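Local coordinates for Di-haem cytochrome c peroxidase family protein (Burkholderia thailandensis E264, PDB 6NX0) that probably acts as a diheme cytochrome c peroxidase, passing electrons through two c-type hemes and reaching a notably stable bis-Fe(IV) state, at residues Pro128-Ala133 / Val463-Thr468; Ala266-Arg271 / Gly371-Ala376. All blocks are in the same frame, centred on the assembly; numbering follows the deposited sequence.

Contact 1 (Pro128-Ala133 / Val463-Thr468)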
loop_
_atom_site.group_PDB
_atom_site.type_symbol
_atom_site.label_atom_id
_atom_site.label_comp_id
_atom_site.label_asym_id
_atom_site.label_seq_id
_atom_site.Cartn_x
_atom_site.Cartn_y
_atom_site.Cartn_z
ATOM N N PRO A 128 14.893 -3.766 2.241
ATOM C CA PRO A 128 15.191 -4.304 0.905
ATOM C C PRO A 128 15.176 -5.822 0.861
ATOM O O PRO A 128 14.929 -6.402 -0.212
ATOM C CB PRO A 128 16.585 -3.738 0.599
ATOM C CG PRO A 128 17.177 -3.436 1.927
ATOM C CD PRO A 128 16.027 -2.980 2.769
ATOM N N GLY A 129 15.461 -6.485 1.971
ATOM C CA GLY A 129 15.454 -7.937 2.003
ATOM C C GLY A 129 14.075 -8.556 2.085
ATOM O O GLY A 129 13.955 -9.787 2.056
ATOM N N ARG A 130 13.034 -7.732 2.198
ATOM C CA ARG A 130 11.640 -8.174 2.291
ATOM C C ARG A 130 10.777 -7.311 1.371
ATOM O O ARG A 130 9.739 -6.780 1.773
ATOM C CB ARG A 130 11.129 -8.125 3.743
ATOM C CG ARG A 130 9.807 -8.894 4.018
ATOM C CD ARG A 130 9.291 -8.696 5.439
ATOM N NE ARG A 130 10.255 -9.194 6.405
ATOM C CZ ARG A 130 10.307 -10.432 6.859
ATOM N NH1 ARG A 130 11.257 -10.777 7.721
ATOM N NH2 ARG A 130 9.425 -11.338 6.475
ATOM N N ALA A 131 11.209 -7.156 0.114
ATOM C CA ALA A 131 10.440 -6.440 -0.914
ATOM C C ALA A 131 10.099 -5.015 -0.488
ATOM O O ALA A 131 9.070 -4.457 -0.886
ATOM C CB ALA A 131 9.166 -7.200 -1.284
ATOM N N PHE A 132 10.982 -4.412 0.309
ATOM C CA PHE A 132 10.787 -3.042 0.790
ATOM C C PHE A 132 9.488 -2.924 1.579
ATOM O O PHE A 132 8.860 -1.870 1.626
ATOM C CB PHE A 132 10.872 -2.041 -0.369
ATOM C CG PHE A 132 12.239 -1.972 -0.971
ATOM C CD1 PHE A 132 12.632 -2.852 -1.973
ATOM C CD2 PHE A 132 13.164 -1.065 -0.486
ATOM C CE1 PHE A 132 13.925 -2.811 -2.508
ATOM C CE2 PHE A 132 14.439 -1.000 -1.017
ATOM C CZ PHE A 132 14.830 -1.893 -2.026
ATOM N N ALA A 133 9.122 -3.995 2.269
ATOM C CA ALA A 133 8.078 -4.037 3.271
ATOM C C ALA A 133 8.718 -4.159 4.647
ATOM O O ALA A 133 9.901 -4.491 4.757
ATOM C CB ALA A 133 7.157 -5.238 3.018
ATOM N N VAL A 463 11.590 -15.533 -2.088
ATOM C CA VAL A 463 10.731 -16.707 -1.892
ATOM C C VAL A 463 11.044 -17.428 -0.596
ATOM O O VAL A 463 10.147 -18.024 0.012
ATOM C CB VAL A 463 10.812 -17.676 -3.084
ATOM C CG1 VAL A 463 10.211 -17.039 -4.329
ATOM C CG2 VAL A 463 12.235 -18.117 -3.323
ATOM N N GLY A 464 12.293 -17.346 -0.127
ATOM C CA GLY A 464 12.684 -18.003 1.116
ATOM C C GLY A 464 12.067 -17.416 2.367
ATOM O O GLY A 464 12.134 -18.045 3.428
ATOM N N LEU A 465 11.459 -16.237 2.277
ATOM C CA LEU A 465 10.805 -15.656 3.431
ATOM C C LEU A 465 9.352 -16.077 3.577
ATOM O O LEU A 465 8.741 -15.809 4.614
ATOM C CB LEU A 465 10.860 -14.122 3.367
ATOM C CG LEU A 465 12.246 -13.479 3.429
ATOM C CD1 LEU A 465 12.109 -11.955 3.363
ATOM C CD2 LEU A 465 12.962 -13.918 4.687
ATOM N N MET A 466 8.761 -16.680 2.557
ATOM C CA MET A 466 7.437 -17.228 2.733
ATOM C C MET A 466 7.495 -18.372 3.744
ATOM O O MET A 466 8.498 -19.082 3.824
ATOM C CB MET A 466 6.893 -17.743 1.405
ATOM C CG MET A 466 6.797 -16.697 0.308
ATOM S SD MET A 466 5.762 -17.261 -1.076
ATOM C CE MET A 466 6.822 -18.510 -1.792
ATOM N N PRO A 467 6.440 -18.586 4.520
ATOM C CA PRO A 467 6.407 -19.805 5.331
ATOM C C PRO A 467 6.447 -21.007 4.409
ATOM O O PRO A 467 5.869 -20.993 3.318
ATOM C CB PRO A 467 5.084 -19.698 6.086
ATOM C CG PRO A 467 4.232 -18.828 5.238
ATOM C CD PRO A 467 5.150 -17.869 4.561
ATOM N N THR A 468 7.151 -22.062 4.835
ATOM C CA THR A 468 7.176 -23.242 3.987
ATOM C C THR A 468 5.885 -24.025 4.104
ATOM O O THR A 468 5.510 -24.711 3.150
ATOM C CB THR A 468 8.384 -24.122 4.304
ATOM O OG1 THR A 468 8.473 -24.290 5.718
ATOM C CG2 THR A 468 9.664 -23.480 3.816
#
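The loop just after the CXXCH heme-binding motif of heme c #1 meets the C-terminal part of the chain where Leu465 packs against Gly129 and Arg130. Leu465 ends a 3-10 segment, and Met466 N just beyond it bonds back to Val463 O (3.2 Å). Its CB points toward the heme loop, and with CG anti to the carbonyl carbon (chi1 -64°) and the chain then extended, CD1 of Leu465 becomes the probe that does the touching. That methyl presses on Gly129 O at 3.1 Å, a tight van der Waals approach, and lies 3.9 Å from Arg130 CG. It also sits over the centre of the Arg130 guanidinium, 4.1 Å above the plane, so a methyl covers part of one face of the guanidinium.

The loop is a direct extension of the motif Cys122, Cys125 and His126, which carries the covalent and axial attachments of the heme. Phe132 O is hydrogen-bonded to His126 ND1, which steadies the axial imidazole, and the backbone doubles back tightly, with Ala133 N bonded to Arg130 O (2.9 Å). Inside this bend Pro128 CA lies over one face of the Phe132 ring, 3.7 Å above it.

A bend at chi3 (-61°) in the otherwise extended Arg130 chain turns the guanidinium so that one face lies against Leu465 CD1. All three nitrogens have partners: NE with Thr135 OG1, NH2 with Ile377 O, and NH1 with Ala475 O plus a long, weak ion pair to Glu379. Fixed in this way, the planar group offers Leu465 a rigid face. A backbone hydrogen bond between Leu465 and Ala475 holds the tail together and so brings the carbonyl of Ala475 to Arg130, while Pro128 O pairs with Tyr462 OH across the two regions.

Contact 2 (Ala266-Arg271 / Gly371-Ala376); sequences APFSSR and GLRNVA. With HEC (heme c), chain C.
Phe268 and Arg373 meet edge against face, with no hydrogen bond between the two segments. Phe268 has its CB pointing away, yet with CG beside the backbone N (chi1 -65°) the ring reaches back toward Arg373. Its CD1 stands 3.4 Å above the guanidinium plane, offset toward the rim, and 3.5 Å from Arg373 NH2. The planes are 83° apart and NH2 lies at the ring's edge, not over its pi face; the cation-pi partner of Arg373 is Tyr165, which also takes an edge-to-face place against Phe268.

Among the polar terms, Arg373 runs extended from CG to NE to reach a salt bridge from NH2 to Asp273 and a hydrogen bond from NE to Ser317 O. Ser270 OG comes no nearer than 4.0 Å to Arg373 NH1. It serves instead as the N-cap of helix 271-276 and bonds to Asp273 OD2, so one carboxylate links the cap and the arginine.

On the heme side, the apolar contacts come from a type II turn from Leu372 to Val375, closed by Val375 N to Leu372 O at 3.1 Å. It sends Arg373 toward 266-271, while Leu372 CD2 packs 3.6 Å from C3A of heme c #2 and Val375 CG2 lies 3.9 Å from its CMA methyl. The salt bridge to Asp273 probably balances much of the charge of the buried Arg373. Within one turn, then, charge is met by polar partners on one side, while the side chains facing the heme are apolar.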
loop_
_atom_site.group_PDB
_atom_site.type_symbol
_atom_site.label_atom_id
_atom_site.label_comp_id
_atom_site.label_asym_id
_atom_site.label_seq_id
_atom_site.Cartn_x
_atom_site.Cartn_y
_atom_site.Cartn_z
ATOM N N ALA A 266 10.732 -2.414 -9.695
ATOM C CA ALA A 266 9.594 -3.116 -10.300
ATOM C C ALA A 266 10.135 -4.334 -11.052
ATOM O O ALA A 266 10.161 -4.369 -12.291
ATOM C CB ALA A 266 8.811 -2.178 -11.224
ATOM N N PRO A 267 10.560 -5.375 -10.318
ATOM C CA PRO A 267 11.323 -6.466 -10.959
ATOM C C PRO A 267 10.503 -7.413 -11.820
ATOM O O PRO A 267 11.037 -7.933 -12.815
ATOM C CB PRO A 267 11.944 -7.213 -9.767
ATOM C CG PRO A 267 11.800 -6.299 -8.566
ATOM C CD PRO A 267 10.597 -5.459 -8.843
ATOM N N PHE A 268 9.254 -7.713 -11.454
ATOM C CA PHE A 268 8.431 -8.685 -12.181
ATOM C C PHE A 268 9.178 -10.009 -12.367
ATOM O O PHE A 268 9.349 -10.508 -13.482
ATOM C CB PHE A 268 7.984 -8.111 -13.533
ATOM C CG PHE A 268 7.069 -6.915 -13.419
ATOM C CD1 PHE A 268 5.745 -7.062 -13.022
ATOM C CD2 PHE A 268 7.529 -5.648 -13.737
ATOM C CE1 PHE A 268 4.907 -5.968 -12.923
ATOM C CE2 PHE A 268 6.691 -4.550 -13.638
ATOM C CZ PHE A 268 5.374 -4.725 -13.238
ATOM N N SER A 269 9.619 -10.577 -11.238
ATOM C CA SER A 269 10.464 -11.770 -11.244
ATOM C C SER A 269 9.813 -12.940 -10.516
ATOM O O SER A 269 10.512 -13.875 -10.119
ATOM C CB SER A 269 11.825 -11.464 -10.625
ATOM O OG SER A 269 11.707 -11.221 -9.234
ATOM N N SER A 270 8.495 -12.937 -10.373
ATOM C CA SER A 270 7.816 -13.985 -9.629
ATOM C C SER A 270 7.527 -15.180 -10.530
ATOM O O SER A 270 7.633 -15.104 -11.758
ATOM C CB SER A 270 6.517 -13.465 -9.030
ATOM O OG SER A 270 5.548 -13.249 -10.045
ATOM N N ARG A 271 7.116 -16.284 -9.901
ATOM C CA ARG A 271 6.682 -17.446 -10.682
ATOM C C ARG A 271 5.407 -17.142 -11.462
ATOM O O ARG A 271 5.241 -17.646 -12.578
ATOM C CB ARG A 271 6.521 -18.669 -9.777
ATOM C CG ARG A 271 7.887 -19.257 -9.395
ATOM C CD ARG A 271 7.803 -20.540 -8.537
ATOM N NE ARG A 271 6.888 -21.528 -9.112
ATOM C CZ ARG A 271 5.660 -21.794 -8.662
ATOM N NH1 ARG A 271 5.159 -21.199 -7.584
ATOM N NH2 ARG A 271 4.926 -22.689 -9.294
ATOM N N GLY A 371 -1.955 -3.611 -3.938
ATOM C CA GLY A 371 -1.467 -4.678 -4.785
ATOM C C GLY A 371 -0.978 -5.817 -3.918
ATOM O O GLY A 371 -0.577 -5.610 -2.781
ATOM N N LEU A 372 -1.040 -7.032 -4.462
ATOM C CA LEU A 372 -0.764 -8.261 -3.726
ATOM C C LEU A 372 0.586 -8.886 -4.068
ATOM O O LEU A 372 0.895 -9.972 -3.555
ATOM C CB LEU A 372 -1.896 -9.279 -3.970
ATOM C CG LEU A 372 -3.283 -8.781 -3.538
ATOM C CD1 LEU A 372 -4.336 -9.862 -3.744
ATOM C CD2 LEU A 372 -3.263 -8.339 -2.089
ATOM N N ARG A 373 1.393 -8.262 -4.923
ATOM C CA ARG A 373 2.719 -8.816 -5.172
ATOM C C ARG A 373 3.523 -8.797 -3.881
ATOM O O ARG A 373 3.507 -7.819 -3.133
ATOM C CB ARG A 373 3.439 -8.046 -6.273
ATOM C CG ARG A 373 2.785 -8.304 -7.640
ATOM C CD ARG A 373 3.280 -7.400 -8.720
ATOM N NE ARG A 373 2.875 -7.846 -10.062
ATOM C CZ ARG A 373 3.527 -8.753 -10.774
ATOM N NH1 ARG A 373 4.593 -9.364 -10.263
ATOM N NH2 ARG A 373 3.093 -9.088 -11.981
ATOM N N ASN A 374 4.213 -9.907 -3.626
ATOM C CA ASN A 374 5.016 -10.159 -2.427
ATOM C C ASN A 374 4.202 -10.187 -1.147
ATOM O O ASN A 374 4.778 -10.125 -0.051
ATOM C CB ASN A 374 6.174 -9.175 -2.321
ATOM C CG ASN A 374 7.114 -9.338 -3.468
ATOM O OD1 ASN A 374 7.785 -10.383 -3.569
ATOM N ND2 ASN A 374 7.160 -8.355 -4.353
ATOM N N VAL A 375 2.882 -10.369 -1.242
ATOM C CA VAL A 375 2.057 -10.386 -0.028
ATOM C C VAL A 375 2.474 -11.505 0.913
ATOM O O VAL A 375 2.413 -11.352 2.139
ATOM C CB VAL A 375 0.559 -10.460 -0.405
ATOM C CG1 VAL A 375 0.204 -11.797 -1.036
ATOM C CG2 VAL A 375 -0.331 -10.135 0.821
ATOM N N ALA A 376 2.952 -12.634 0.371
ATOM C CA ALA A 376 3.170 -13.809 1.207
ATOM C C ALA A 376 4.413 -13.724 2.094
ATOM O O ALA A 376 4.640 -14.641 2.891
ATOM C CB ALA A 376 3.258 -15.047 0.312
HETATM FE FE HEC C . -8.608 -7.731 -0.971
HETATM C CHA HEC C . -6.527 -6.107 1.217
HETATM C CHB HEC C . -6.700 -10.573 -0.691
HETATM C CHC HEC C . -11.015 -9.544 -2.609
HETATM C CHD HEC C . -10.333 -4.852 -1.587
HETATM N NA HEC C . -6.906 -8.221 0.019
HETATM C C1A HEC C . -6.184 -7.370 0.836
HETATM C C2A HEC C . -5.121 -8.145 1.420
HETATM C C3A HEC C . -5.110 -9.339 0.815
HETATM C C4A HEC C . -6.240 -9.417 -0.077
HETATM C CMA HEC C . -4.226 -10.538 1.150
HETATM C CAA HEC C . -4.036 -7.587 2.368
HETATM C CBA HEC C . -2.852 -7.040 1.588
HETATM C CGA HEC C . -1.791 -6.358 2.418
HETATM O O1A HEC C . -0.891 -5.751 1.762
HETATM O O2A HEC C . -1.966 -6.158 3.652
HETATM N NB HEC C . -8.819 -9.648 -1.565
HETATM C C1B HEC C . -7.871 -10.660 -1.393
HETATM C C2B HEC C . -8.399 -11.880 -1.977
HETATM C C3B HEC C . -9.619 -11.634 -2.450
HETATM C C4B HEC C . -9.879 -10.217 -2.241
HETATM C CMB HEC C . -7.604 -13.209 -2.059
HETATM C CAB HEC C . -10.650 -12.623 -3.052
HETATM C CBB HEC C . -11.006 -13.723 -2.027
HETATM N NC HEC C . -10.296 -7.279 -1.980
HETATM C C1C HEC C . -11.183 -8.189 -2.523
HETATM C C2C HEC C . -12.295 -7.448 -3.049
HETATM C C3C HEC C . -12.065 -6.143 -2.858
HETATM C C4C HEC C . -10.817 -6.008 -2.144
HETATM C CMC HEC C . -13.454 -8.147 -3.795
HETATM C CAC HEC C . -12.841 -4.964 -3.468
HETATM C CBC HEC C . -14.283 -4.998 -2.917
HETATM N ND HEC C . -8.412 -5.826 -0.343
HETATM C C1D HEC C . -9.269 -4.787 -0.723
HETATM C C2D HEC C . -8.978 -3.650 0.099
HETATM C C3D HEC C . -7.888 -4.046 1.018
HETATM C C4D HEC C . -7.545 -5.395 0.656
HETATM C CMD HEC C . -9.650 -2.281 0.069
HETATM C CAD HEC C . -7.254 -3.185 2.118
HETATM C CBD HEC C . -8.111 -3.312 3.362
HETATM C CGD HEC C . -7.377 -2.818 4.583
HETATM O O1D HEC C . -6.147 -2.580 4.494
HETATM O O2D HEC C . -7.999 -2.837 5.685
#

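Contact 2 is buried, whereas contact 1 is only partly so. Their centres lie about 10 Å apart and they touch directly: Met466 SD is 3.6 Å from Ala376 CB, and Ala131 CB is 3.7 Å from Asn374 CG. Segment 371-376 thus packs against both halves of contact 1, and the chain that follows it also serves contact 1. Each contact sets a guanidinium face against carbon, a methyl in contact 1 and an aromatic edge in contact 2. Backbone carbonyls and a hydroxyl are the main partners of Arg130, whereas Arg373 has a salt bridge. Contact 1 borders the motif of heme c #1; contact 2 backs heme c #2.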